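Local coordinates for protein glutathione s-transferase III (Zea mays, PDB 1AW9) that probably catalyses conjugation of reduced glutathione to a wide range of hydrophobic electrophiles, and is a leading enzyme in the detoxification of maize herbicides, at residues Gly7-Pro12 against Ala209-Pro214; Val17-Asn22 against Ala164-Ala169; Leu21-Leu26 against Glu81-Leu86; His105-Ala110 against Ala169-Tyr174; Lys141-Tyr146 against Gly182-Arg187. All coordinates share one frame; numbering follows the deposited sequence.

How the contacts relate
Starting at the N terminus, the loop 7-12 after the first strand meets the tail 209-214 in contact 1, which closes a loop round nearly the whole chain and encloses the other four. Helix 12-23 then begins two contacts: contact 3 ties its C-terminal end to the linker at 81-86, while contact 2 reaches on to 164-169 in the helical domain. Contact 3 closes before contacts 4 and 5 open. Contacts 2, 4 and 5 cross one another along the chain, and they touch in space through His168, Phe106 and Tyr146. Contact 4 joins helices 92-122 and 169-176; contact 5 joins helix 129-152 to 182-187, at the outer side of the helical domain.

Contact 1 (Gly7-Pro12 against Ala209-Pro214); sequences GMPLSP and AIPLPP
Pro9 and Leu10, in the loop that leads from the first strand of the thioredoxin-like domain into helix 12-23, pack against Ile210, Pro211 and Leu212 of the C-terminal tail. The loop folds as a type I beta turn from Met8 to Ser11, closed by Ser11 N to Met8 O, and the tail answers with an inverse gamma turn centred on Pro211. Leu10 carries most of the contact. Its CG lies 3.5 Å from Pro211 CG, the leucine and the proline ring sliding past each other in opposite directions. With CG beside the backbone N (chi1 -76°), the branch is directed at the tail, and CD2 is wedged between two partners. It meets Leu212 CD1 at 3.5 Å. Ile210 CG2 is nearer still to Leu10 CD2, at 3.2 Å, tighter than normal van der Waals contact, so this value deserves some caution. Pro9 adds a second proline to the patch: its CB is 3.6 Å from Pro211 CD, and the two rings cross at about a right angle.

Ser11 faces away from the tail, its OG capping helix 12-23 at Val14 N; with Pro12 and Asn13 it probably binds glutathione, as in a close relative. Leu212 also packs on Thr37 of a second subunit. Where side chain meets side chain between the two segments, carbon touches carbon. The contact therefore rests on shape and van der Waals packing, with rigid proline rings on both sides, partly open to solvent and next to the likely glutathione site.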
# COMPACT_ATOMS: atom_id res chain seq x y z
N GLY A 7 20.64 1.69 23.60
CA GLY A 7 19.41 1.16 23.08
C GLY A 7 18.59 0.47 24.13
O GLY A 7 19.00 0.30 25.26
N MET A 8 17.39 0.09 23.73
CA MET A 8 16.45 -0.61 24.60
C MET A 8 16.85 -2.07 24.64
O MET A 8 17.05 -2.68 23.59
CB MET A 8 15.07 -0.56 23.98
CG MET A 8 14.05 0.35 24.62
SD MET A 8 12.49 -0.06 23.80
CE MET A 8 11.58 -1.19 25.10
N PRO A 9 16.95 -2.66 25.85
CA PRO A 9 17.33 -4.08 25.92
C PRO A 9 16.35 -5.07 25.26
O PRO A 9 16.71 -6.22 25.01
CB PRO A 9 17.49 -4.33 27.44
CG PRO A 9 16.75 -3.18 28.08
CD PRO A 9 17.03 -2.02 27.17
N LEU A 10 15.14 -4.62 24.92
CA LEU A 10 14.16 -5.49 24.29
C LEU A 10 14.22 -5.51 22.77
O LEU A 10 13.69 -6.42 22.14
CB LEU A 10 12.74 -5.13 24.72
CG LEU A 10 12.47 -5.63 26.14
CD1 LEU A 10 11.14 -5.09 26.64
CD2 LEU A 10 12.50 -7.16 26.16
N SER A 11 14.82 -4.49 22.19
CA SER A 11 14.93 -4.39 20.76
C SER A 11 15.85 -5.48 20.18
O SER A 11 17.06 -5.51 20.48
CB SER A 11 15.44 -3.01 20.41
OG SER A 11 16.34 -3.07 19.33
N PRO A 12 15.31 -6.34 19.29
CA PRO A 12 16.12 -7.41 18.70
C PRO A 12 17.37 -6.91 17.98
O PRO A 12 18.32 -7.67 17.76
CB PRO A 12 15.15 -8.09 17.71
CG PRO A 12 13.80 -7.82 18.27
CD PRO A 12 13.94 -6.36 18.75
N ALA A 209 19.72 -11.78 29.70
CA ALA A 209 19.67 -10.33 29.88
C ALA A 209 18.41 -9.60 29.34
O ALA A 209 18.16 -8.47 29.72
CB ALA A 209 20.94 -9.69 29.30
N ILE A 210 17.63 -10.23 28.46
CA ILE A 210 16.44 -9.58 27.92
C ILE A 210 15.39 -9.46 29.03
O ILE A 210 14.95 -10.48 29.58
CB ILE A 210 15.82 -10.36 26.75
CG1 ILE A 210 16.86 -10.63 25.66
CG2 ILE A 210 14.67 -9.57 26.15
CD1 ILE A 210 16.42 -11.67 24.64
N PRO A 211 14.96 -8.22 29.34
CA PRO A 211 13.97 -7.88 30.37
C PRO A 211 12.56 -8.30 29.95
O PRO A 211 11.64 -7.46 29.94
CB PRO A 211 14.08 -6.36 30.45
CG PRO A 211 14.31 -6.00 29.06
CD PRO A 211 15.34 -7.02 28.59
N LEU A 212 12.40 -9.58 29.61
CA LEU A 212 11.12 -10.13 29.15
C LEU A 212 10.09 -10.18 30.27
O LEU A 212 10.35 -10.70 31.35
CB LEU A 212 11.29 -11.51 28.49
CG LEU A 212 11.34 -11.64 26.95
CD1 LEU A 212 11.03 -10.34 26.24
CD2 LEU A 212 12.68 -12.19 26.50
N PRO A 213 8.90 -9.64 30.02
CA PRO A 213 7.86 -9.64 31.05
C PRO A 213 7.40 -11.03 31.46
O PRO A 213 7.69 -12.04 30.80
CB PRO A 213 6.74 -8.82 30.40
CG PRO A 213 6.88 -9.16 28.92
CD PRO A 213 8.38 -9.10 28.74
N PRO A 214 6.75 -11.09 32.63
CA PRO A 214 6.19 -12.31 33.22
C PRO A 214 4.81 -12.57 32.65
O PRO A 214 4.13 -11.64 32.18
CB PRO A 214 6.11 -11.95 34.71
CG PRO A 214 5.76 -10.50 34.67
CD PRO A 214 6.69 -9.97 33.58

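Contact 2 (Val17-Asn22 against Ala164-Ala169); sequences VATVLN and ADANHA
Thr19 and Val20 of helix 12-23 lie against Ala166 and Ala169, where helix 163-166 gives way to helix 169-176, and so pack the thioredoxin-like domain onto the all-helical domain of this glutathione transferase. The closer half belongs to Thr19. OG1 sits beside its own backbone N (chi1 -68°), which puts CG2 anti to that nitrogen and facing across the interface. There Thr19 CG2 rests 3.6 Å from Ala166 O, and it also reaches Ala169 CB at 4.3 Å. Phe203 of helix 201-209 packs on both Thr19 and Ala169.

Val20 makes a looser fit. Its CG2 stands 4.2 Å from Ala166 CB and barely brushes Asn167 OD1, an oxygen held by Asn71 ND2. The hydroxyl side of Thr19 is looser too, for here a water bridges Thr19 OG1 and Ala166 O. It donates to Thr19 OG1 over 3.1 Å and also bonds Ala166 O, at a length so short that its exact position is doubtful. OG1 is bonded as well to Val15 O in its own helix.

On the other segment, Asp165 OD1 takes the backbone N of Thr162, consistent with the N-capping box of this family. His168 reaches back over the turn that holds Asp165: its ND1 bonds Ala164 O at 2.8 Å, with that oxygen almost exactly in the imidazole plane.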
# COMPACT_ATOMS: atom_id res chain seq x y z
N VAL A 17 23.53 -7.26 18.67
CA VAL A 17 24.88 -6.76 19.00
C VAL A 17 25.36 -7.40 20.29
O VAL A 17 26.48 -7.86 20.35
CB VAL A 17 24.94 -5.22 19.11
CG1 VAL A 17 26.36 -4.78 19.42
CG2 VAL A 17 24.49 -4.60 17.81
N ALA A 18 24.48 -7.45 21.29
CA ALA A 18 24.79 -8.07 22.57
C ALA A 18 25.24 -9.52 22.29
O ALA A 18 26.20 -10.01 22.89
CB ALA A 18 23.53 -8.04 23.46
N THR A 19 24.57 -10.18 21.35
CA THR A 19 24.88 -11.54 20.95
C THR A 19 26.37 -11.64 20.64
O THR A 19 27.08 -12.45 21.22
CB THR A 19 24.06 -11.97 19.70
OG1 THR A 19 22.68 -12.06 20.05
CG2 THR A 19 24.48 -13.31 19.19
N VAL A 20 26.84 -10.80 19.74
CA VAL A 20 28.23 -10.82 19.37
C VAL A 20 29.15 -10.37 20.51
O VAL A 20 30.24 -10.92 20.66
CB VAL A 20 28.44 -10.04 18.06
CG1 VAL A 20 29.89 -9.74 17.81
CG2 VAL A 20 27.93 -10.87 16.91
N LEU A 21 28.72 -9.45 21.37
CA LEU A 21 29.59 -9.01 22.47
C LEU A 21 29.82 -10.14 23.49
O LEU A 21 30.93 -10.31 23.97
CB LEU A 21 29.07 -7.75 23.15
CG LEU A 21 28.94 -6.43 22.33
CD1 LEU A 21 28.26 -5.38 23.15
CD2 LEU A 21 30.25 -5.90 21.85
N ASN A 22 28.79 -10.94 23.77
CA ASN A 22 28.97 -12.05 24.70
C ASN A 22 29.82 -13.15 24.11
O ASN A 22 30.60 -13.77 24.81
CB ASN A 22 27.64 -12.61 25.12
CG ASN A 22 26.89 -11.66 25.95
OD1 ASN A 22 27.47 -11.03 26.81
ND2 ASN A 22 25.61 -11.49 25.67
N ALA A 164 28.11 -15.06 10.54
CA ALA A 164 26.92 -15.28 9.73
C ALA A 164 25.78 -15.89 10.55
O ALA A 164 24.65 -15.41 10.45
CB ALA A 164 27.25 -16.16 8.51
N ASP A 165 26.08 -16.87 11.41
CA ASP A 165 25.02 -17.51 12.22
C ASP A 165 24.56 -16.63 13.37
O ASP A 165 23.36 -16.56 13.66
CB ASP A 165 25.45 -18.88 12.78
CG ASP A 165 26.14 -19.75 11.74
OD1 ASP A 165 27.35 -19.59 11.59
OD2 ASP A 165 25.50 -20.54 11.02
N ALA A 166 25.51 -15.97 14.02
CA ALA A 166 25.24 -15.15 15.18
C ALA A 166 24.30 -13.98 14.87
O ALA A 166 23.47 -13.60 15.72
CB ALA A 166 26.59 -14.65 15.79
N ASN A 167 24.43 -13.43 13.66
CA ASN A 167 23.60 -12.30 13.22
C ASN A 167 22.13 -12.67 13.10
O ASN A 167 21.26 -11.80 13.12
CB ASN A 167 24.14 -11.72 11.90
CG ASN A 167 25.24 -10.68 12.12
OD1 ASN A 167 25.51 -10.27 13.25
ND2 ASN A 167 25.83 -10.21 11.04
N HIS A 168 21.85 -13.97 13.06
CA HIS A 168 20.49 -14.47 12.95
C HIS A 168 19.86 -14.71 14.28
O HIS A 168 18.65 -14.67 14.38
CB HIS A 168 20.46 -15.81 12.26
CG HIS A 168 20.65 -15.74 10.79
ND1 HIS A 168 21.89 -15.68 10.20
CD2 HIS A 168 19.75 -15.77 9.78
CE1 HIS A 168 21.75 -15.70 8.90
NE2 HIS A 168 20.45 -15.75 8.61
N ALA A 169 20.65 -14.98 15.30
CA ALA A 169 20.11 -15.36 16.59
C ALA A 169 18.98 -14.59 17.27
O ALA A 169 18.03 -15.23 17.76
CB ALA A 169 21.22 -15.63 17.56
O HOH W 1 21.84 -12.26 17.05

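Contact 3 (Leu21-Leu26 against Glu81-Leu86); sequences LNEKGL and EGTDLL
Lys24 and Glu23, at the C-terminal end of helix 12-23, take hold of Glu81, Gly82 and Thr83 in the linker between the two domains. The helix closes in a Schellman motif at Gly25.

Among the hydrogen bonds, those of the lysine stand out. Bent at chi2 (-83°), its chain runs along the linker backbone. Lys24 NZ bonds Thr83 O at 2.8 Å. Lys24 NZ also meets Glu81 O at 3.0 Å, nearly along the carbonyl axis. Tyr78 O and a water also lie within bonding distance of NZ, one acceptor more than it has protons. Thr83 is gripped twice by Glu23: its N gives a 3.3 Å bond to Glu23 O, from well above the carbonyl plane, and its OG1 donates to Glu23 OE1 at 2.9 Å. OE1 also forms a salt bridge to Arg200. Gly82 CA adds a CH...O contact with Glu23 O.

Apolar contact is lighter: Leu85 CD2 lies 4.2 Å from Glu23 CB, and the Leu26 and Glu81 side chains cross at about a right angle.

The ammonium thus sits chiefly among backbone carbonyls, whose dipoles would favour its charge; the linker is held mostly by its main chain, Thr83 OG1 adding a side-chain bond.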
# COMPACT_ATOMS: atom_id res chain seq x y z
N LEU A 21 28.72 -9.45 21.37
CA LEU A 21 29.59 -9.01 22.47
C LEU A 21 29.82 -10.14 23.49
O LEU A 21 30.93 -10.31 23.97
CB LEU A 21 29.07 -7.75 23.15
CG LEU A 21 28.94 -6.43 22.33
CD1 LEU A 21 28.26 -5.38 23.15
CD2 LEU A 21 30.25 -5.90 21.85
N ASN A 22 28.79 -10.94 23.77
CA ASN A 22 28.97 -12.05 24.70
C ASN A 22 29.82 -13.15 24.11
O ASN A 22 30.60 -13.77 24.81
CB ASN A 22 27.64 -12.61 25.12
CG ASN A 22 26.89 -11.66 25.95
OD1 ASN A 22 27.47 -11.03 26.81
ND2 ASN A 22 25.61 -11.49 25.67
N GLU A 23 29.69 -13.42 22.82
CA GLU A 23 30.50 -14.47 22.23
C GLU A 23 31.96 -14.13 22.43
O GLU A 23 32.75 -14.98 22.80
CB GLU A 23 30.19 -14.62 20.74
CG GLU A 23 28.89 -15.34 20.44
CD GLU A 23 28.97 -16.86 20.63
OE1 GLU A 23 30.08 -17.42 20.67
OE2 GLU A 23 27.91 -17.50 20.74
N LYS A 24 32.32 -12.88 22.15
CA LYS A 24 33.67 -12.36 22.28
C LYS A 24 34.03 -12.15 23.77
O LYS A 24 35.15 -11.79 24.11
CB LYS A 24 33.77 -11.02 21.54
CG LYS A 24 33.83 -11.16 20.03
CD LYS A 24 35.25 -11.44 19.62
CE LYS A 24 35.32 -12.22 18.36
NZ LYS A 24 36.67 -12.81 18.22
N GLY A 25 33.05 -12.37 24.64
CA GLY A 25 33.25 -12.19 26.06
C GLY A 25 33.69 -10.78 26.45
O GLY A 25 34.35 -10.60 27.49
N LEU A 26 33.30 -9.77 25.68
CA LEU A 26 33.69 -8.41 25.97
C LEU A 26 32.80 -7.83 27.04
O LEU A 26 31.72 -8.32 27.26
CB LEU A 26 33.64 -7.55 24.71
CG LEU A 26 34.59 -7.98 23.59
CD1 LEU A 26 34.39 -7.14 22.35
CD2 LEU A 26 36.04 -7.86 24.03
N GLU A 81 39.74 -12.37 21.51
CA GLU A 81 38.89 -12.61 22.67
C GLU A 81 37.77 -13.56 22.22
O GLU A 81 37.37 -13.54 21.05
CB GLU A 81 38.27 -11.31 23.20
CG GLU A 81 39.04 -10.65 24.34
CD GLU A 81 40.00 -9.56 23.87
OE1 GLU A 81 39.62 -8.75 23.00
OE2 GLU A 81 41.13 -9.50 24.38
N GLY A 82 37.32 -14.39 23.17
CA GLY A 82 36.26 -15.36 22.93
C GLY A 82 36.31 -16.09 21.60
O GLY A 82 37.38 -16.26 21.00
N THR A 83 35.13 -16.45 21.11
CA THR A 83 34.96 -17.17 19.87
C THR A 83 35.49 -16.45 18.67
O THR A 83 35.36 -15.24 18.53
CB THR A 83 33.47 -17.43 19.60
OG1 THR A 83 32.87 -18.05 20.75
CG2 THR A 83 33.26 -18.29 18.36
N ASP A 84 36.02 -17.22 17.74
CA ASP A 84 36.52 -16.62 16.55
C ASP A 84 35.30 -16.58 15.63
O ASP A 84 34.92 -17.60 15.05
CB ASP A 84 37.62 -17.49 15.94
CG ASP A 84 38.35 -16.81 14.79
OD1 ASP A 84 38.03 -15.62 14.50
OD2 ASP A 84 39.25 -17.46 14.20
N LEU A 85 34.62 -15.43 15.58
CA LEU A 85 33.43 -15.32 14.72
C LEU A 85 33.82 -15.21 13.25
O LEU A 85 32.99 -15.34 12.35
CB LEU A 85 32.52 -14.16 15.17
CG LEU A 85 31.90 -14.30 16.55
CD1 LEU A 85 31.31 -13.00 16.96
CD2 LEU A 85 30.89 -15.39 16.63
N LEU A 86 35.11 -15.03 13.00
CA LEU A 86 35.60 -14.97 11.64
C LEU A 86 36.76 -15.96 11.45
O LEU A 86 37.90 -15.55 11.21
CB LEU A 86 36.02 -13.53 11.30
CG LEU A 86 34.94 -12.43 11.22
CD1 LEU A 86 35.57 -11.06 11.32
CD2 LEU A 86 34.12 -12.55 9.96
O HOH W 2 36.60 -13.02 15.53

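Contact 4 (His105-Ala110 against Ala169-Tyr174); sequences HFYPNA and ASYLLY
Tyr107 and Tyr171 form an offset edge-to-face pair where helices 92-122 and 169-176 pack side by side in the helical domain. Tyr107 holds CG anti to its backbone nitrogen (chi1 -179°), which carries the ring out across the gap. It presents its CD1-CE1 edge to one face of Tyr171, with the planes 83° apart. Tyr107 CE1 comes within 3.3 Å of Tyr171 CE2, and the centroids of the two rings are 5.1 Å apart. The Tyr107 hydroxyl finds its bond elsewhere, with Asn13 ND2, and its ring makes a cation-pi contact with Arg68.

Phe106 swings out in the same anti rotamer. Tyr171 CB touches the edge of its ring at CE2, 3.7 Å away, while Leu172 CD2 meets Phe106 CZ at 3.9 Å. Ala110, one turn on, sets its CB over a face of the Phe106 ring and 4.1 Å from Tyr171 CD1.

The axes of the two short segments approach to 10.8 Å at an angle of 36°, helix 92-122 being kinked around Pro108 and Asn109. Helix 12-23 reaches Tyr107 and Tyr171 through Arg16, helix 129-152 backs Phe106 with Leu139 and Tyr146, and helix 188-199 lays Trp193 and Trp194 against Leu172.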
# COMPACT_ATOMS: atom_id res chain seq x y z
N HIS A 105 17.55 -11.00 2.89
CA HIS A 105 16.45 -11.94 2.74
C HIS A 105 15.79 -12.38 4.00
O HIS A 105 14.58 -12.56 4.02
CB HIS A 105 16.91 -13.17 2.00
CG HIS A 105 17.23 -12.88 0.60
ND1 HIS A 105 18.51 -12.57 0.19
CD2 HIS A 105 16.44 -12.72 -0.47
CE1 HIS A 105 18.48 -12.23 -1.08
NE2 HIS A 105 17.23 -12.31 -1.51
N PHE A 106 16.58 -12.58 5.02
CA PHE A 106 16.04 -13.03 6.29
C PHE A 106 15.51 -11.83 7.07
O PHE A 106 14.31 -11.75 7.38
CB PHE A 106 17.12 -13.81 7.06
CG PHE A 106 16.67 -14.28 8.42
CD1 PHE A 106 15.96 -15.47 8.56
CD2 PHE A 106 16.91 -13.51 9.55
CE1 PHE A 106 15.47 -15.88 9.81
CE2 PHE A 106 16.42 -13.90 10.81
CZ PHE A 106 15.70 -15.09 10.93
N TYR A 107 16.38 -10.88 7.33
CA TYR A 107 15.97 -9.73 8.12
C TYR A 107 14.71 -9.00 7.64
O TYR A 107 13.72 -8.91 8.38
CB TYR A 107 17.13 -8.73 8.31
CG TYR A 107 16.73 -7.54 9.15
CD1 TYR A 107 16.47 -7.69 10.50
CD2 TYR A 107 16.54 -6.29 8.58
CE1 TYR A 107 16.01 -6.63 11.28
CE2 TYR A 107 16.07 -5.20 9.36
CZ TYR A 107 15.80 -5.38 10.72
OH TYR A 107 15.31 -4.36 11.55
N PRO A 108 14.68 -8.56 6.37
CA PRO A 108 13.50 -7.85 5.88
C PRO A 108 12.18 -8.60 5.98
O PRO A 108 11.13 -8.01 5.86
CB PRO A 108 13.86 -7.52 4.43
CG PRO A 108 15.38 -7.57 4.43
CD PRO A 108 15.61 -8.81 5.25
N ASN A 109 12.24 -9.91 6.14
CA ASN A 109 11.02 -10.69 6.26
C ASN A 109 10.75 -11.06 7.70
O ASN A 109 9.58 -11.11 8.11
CB ASN A 109 11.08 -11.90 5.35
CG ASN A 109 11.01 -11.51 3.90
OD1 ASN A 109 10.02 -10.94 3.48
ND2 ASN A 109 12.07 -11.76 3.14
N ALA A 110 11.82 -11.27 8.47
CA ALA A 110 11.68 -11.63 9.88
C ALA A 110 11.22 -10.47 10.72
O ALA A 110 10.36 -10.65 11.58
CB ALA A 110 12.98 -12.16 10.44
N ALA A 169 20.65 -14.98 15.30
CA ALA A 169 20.11 -15.36 16.59
C ALA A 169 18.98 -14.59 17.27
O ALA A 169 18.03 -15.23 17.76
CB ALA A 169 21.22 -15.63 17.56
N SER A 170 19.06 -13.26 17.34
CA SER A 170 18.02 -12.48 18.02
C SER A 170 16.70 -12.57 17.31
O SER A 170 15.67 -12.73 17.96
CB SER A 170 18.42 -11.03 18.24
OG SER A 170 18.57 -10.33 17.05
N TYR A 171 16.71 -12.52 15.98
CA TYR A 171 15.46 -12.63 15.26
C TYR A 171 14.88 -14.04 15.24
O TYR A 171 13.66 -14.18 15.27
CB TYR A 171 15.55 -11.99 13.89
CG TYR A 171 15.17 -10.51 13.96
CD1 TYR A 171 13.83 -10.12 13.90
CD2 TYR A 171 16.14 -9.51 14.12
CE1 TYR A 171 13.47 -8.78 13.98
CE2 TYR A 171 15.78 -8.15 14.20
CZ TYR A 171 14.44 -7.81 14.13
OH TYR A 171 14.07 -6.48 14.18
N LEU A 172 15.72 -15.08 15.30
CA LEU A 172 15.20 -16.44 15.37
C LEU A 172 14.51 -16.60 16.73
O LEU A 172 13.44 -17.20 16.85
CB LEU A 172 16.34 -17.47 15.23
CG LEU A 172 16.83 -17.81 13.82
CD1 LEU A 172 17.96 -18.77 13.98
CD2 LEU A 172 15.74 -18.43 12.95
N LEU A 173 15.14 -16.02 17.75
CA LEU A 173 14.63 -16.03 19.12
C LEU A 173 13.24 -15.40 19.16
O LEU A 173 12.28 -16.01 19.62
CB LEU A 173 15.60 -15.27 20.04
CG LEU A 173 15.39 -15.31 21.55
CD1 LEU A 173 14.34 -14.29 21.98
CD2 LEU A 173 14.99 -16.71 22.00
N TYR A 174 13.10 -14.18 18.66
CA TYR A 174 11.80 -13.52 18.66
C TYR A 174 10.76 -14.23 17.80
O TYR A 174 9.61 -14.34 18.21
CB TYR A 174 11.94 -12.04 18.27
CG TYR A 174 12.48 -11.21 19.41
CD1 TYR A 174 13.78 -11.37 19.86
CD2 TYR A 174 11.67 -10.27 20.05
CE1 TYR A 174 14.28 -10.62 20.94
CE2 TYR A 174 12.16 -9.51 21.12
CZ TYR A 174 13.46 -9.69 21.56
OH TYR A 174 13.97 -8.90 22.57

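Contact 5 (Lys141-Tyr146 against Gly182-Arg187); sequences KVLDVY and GLVAAR
Asp144 and Arg187 make a salt bridge between helix 129-152 and the short 182-187 segment, at the outer side of the helical domain. Arg187 takes the carboxylate side-on, but both nitrogens go to a single oxygen: Arg187 NE and NH2 each lie 2.9 Å from Asp144 OD1. The oxygen sits near the guanidinium plane, whereas both donors approach from the same face of the carboxylate, 36° out of its plane. The arginine chain is extended from CG to NE (chi3 180°), which lets it span the gap.

A further hydrogen bond stays within the segment. Arg187 NH1 reaches back one turn to Leu183 O, 2.9 Å away, in the carbonyl plane and on a lone pair.

The apolar part centres on Leu143. Its CB packs 3.6 Å from Arg187 CD, so the aliphatic stem of the arginine joins the apolar packing. Its CD1 meets Leu183 CB at 4.1 Å, the two side chains crossing at about a right angle, and Val184 CG2 at 4.2 Å. Val184 also packs on Leu172 of helix 169-176.

All three guanidinium nitrogens are thereby engaged, which fixes the rotation of the group. Since Asp144 is exposed, water probably weakens the electrostatic gain, while the buried leucine beside it contributes through packing. Arg187 is also the N-cap residue of helix 188-199, so the bridge ties the start of that helix to helix 129-152.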
# COMPACT_ATOMS: atom_id res chain seq x y z
N LYS A 141 9.84 -19.15 1.76
CA LYS A 141 10.66 -19.44 0.58
C LYS A 141 12.14 -19.27 0.90
O LYS A 141 12.99 -20.03 0.42
CB LYS A 141 10.33 -18.51 -0.58
CG LYS A 141 8.88 -18.32 -0.85
CD LYS A 141 8.25 -19.58 -1.35
CE LYS A 141 6.73 -19.49 -1.24
NZ LYS A 141 6.28 -19.48 0.20
N VAL A 142 12.46 -18.23 1.65
CA VAL A 142 13.83 -17.97 2.07
C VAL A 142 14.33 -19.14 2.94
O VAL A 142 15.43 -19.65 2.69
CB VAL A 142 13.95 -16.59 2.83
CG1 VAL A 142 15.30 -16.44 3.57
CG2 VAL A 142 13.82 -15.48 1.84
N LEU A 143 13.54 -19.60 3.90
CA LEU A 143 13.94 -20.71 4.77
C LEU A 143 14.02 -22.09 4.06
O LEU A 143 14.67 -23.00 4.56
CB LEU A 143 13.10 -20.75 6.05
CG LEU A 143 13.32 -19.58 7.05
CD1 LEU A 143 12.40 -19.69 8.26
CD2 LEU A 143 14.71 -19.50 7.53
N ASP A 144 13.44 -22.21 2.87
CA ASP A 144 13.52 -23.44 2.08
C ASP A 144 14.92 -23.51 1.50
O ASP A 144 15.44 -24.59 1.26
CB ASP A 144 12.54 -23.44 0.92
CG ASP A 144 11.13 -23.77 1.36
OD1 ASP A 144 10.92 -24.32 2.45
OD2 ASP A 144 10.21 -23.45 0.60
N VAL A 145 15.50 -22.35 1.22
CA VAL A 145 16.86 -22.29 0.71
C VAL A 145 17.86 -22.54 1.85
O VAL A 145 18.90 -23.14 1.62
CB VAL A 145 17.16 -20.96 -0.03
CG1 VAL A 145 18.64 -20.92 -0.44
CG2 VAL A 145 16.24 -20.82 -1.27
N TYR A 146 17.56 -22.08 3.05
CA TYR A 146 18.41 -22.32 4.21
C TYR A 146 18.38 -23.82 4.48
O TYR A 146 19.38 -24.43 4.82
CB TYR A 146 17.86 -21.59 5.46
CG TYR A 146 18.28 -20.15 5.63
CD1 TYR A 146 18.00 -19.19 4.66
CD2 TYR A 146 18.93 -19.73 6.80
CE1 TYR A 146 18.35 -17.84 4.84
CE2 TYR A 146 19.29 -18.39 6.98
CZ TYR A 146 18.99 -17.46 5.99
OH TYR A 146 19.43 -16.18 6.14
N GLY A 182 6.48 -21.84 13.64
CA GLY A 182 6.48 -23.02 12.79
C GLY A 182 7.33 -22.96 11.52
O GLY A 182 7.74 -23.99 11.01
N LEU A 183 7.60 -21.77 11.00
CA LEU A 183 8.40 -21.63 9.79
C LEU A 183 9.77 -22.27 10.02
O LEU A 183 10.36 -22.87 9.12
CB LEU A 183 8.54 -20.14 9.41
CG LEU A 183 7.22 -19.48 8.97
CD1 LEU A 183 7.36 -17.97 8.96
CD2 LEU A 183 6.79 -19.99 7.61
N VAL A 184 10.25 -22.15 11.25
CA VAL A 184 11.53 -22.72 11.62
C VAL A 184 11.38 -24.18 12.00
O VAL A 184 12.09 -25.05 11.49
CB VAL A 184 12.18 -21.95 12.81
CG1 VAL A 184 13.35 -22.76 13.42
CG2 VAL A 184 12.66 -20.59 12.34
N ALA A 185 10.43 -24.44 12.88
CA ALA A 185 10.22 -25.80 13.35
C ALA A 185 9.96 -26.82 12.25
O ALA A 185 10.48 -27.93 12.28
CB ALA A 185 9.10 -25.82 14.38
N ALA A 186 9.22 -26.42 11.24
CA ALA A 186 8.86 -27.33 10.18
C ALA A 186 9.98 -27.66 9.24
O ALA A 186 9.80 -28.44 8.30
CB ALA A 186 7.71 -26.73 9.41
N ARG A 187 11.12 -27.04 9.41
CA ARG A 187 12.23 -27.32 8.51
C ARG A 187 13.28 -27.95 9.39
O ARG A 187 13.91 -27.29 10.20
CB ARG A 187 12.69 -26.03 7.83
CG ARG A 187 11.78 -25.61 6.70
CD ARG A 187 11.83 -24.12 6.40
NE ARG A 187 10.92 -23.81 5.29
CZ ARG A 187 9.62 -23.53 5.43
NH1 ARG A 187 9.04 -23.49 6.63
NH2 ARG A 187 8.86 -23.47 4.34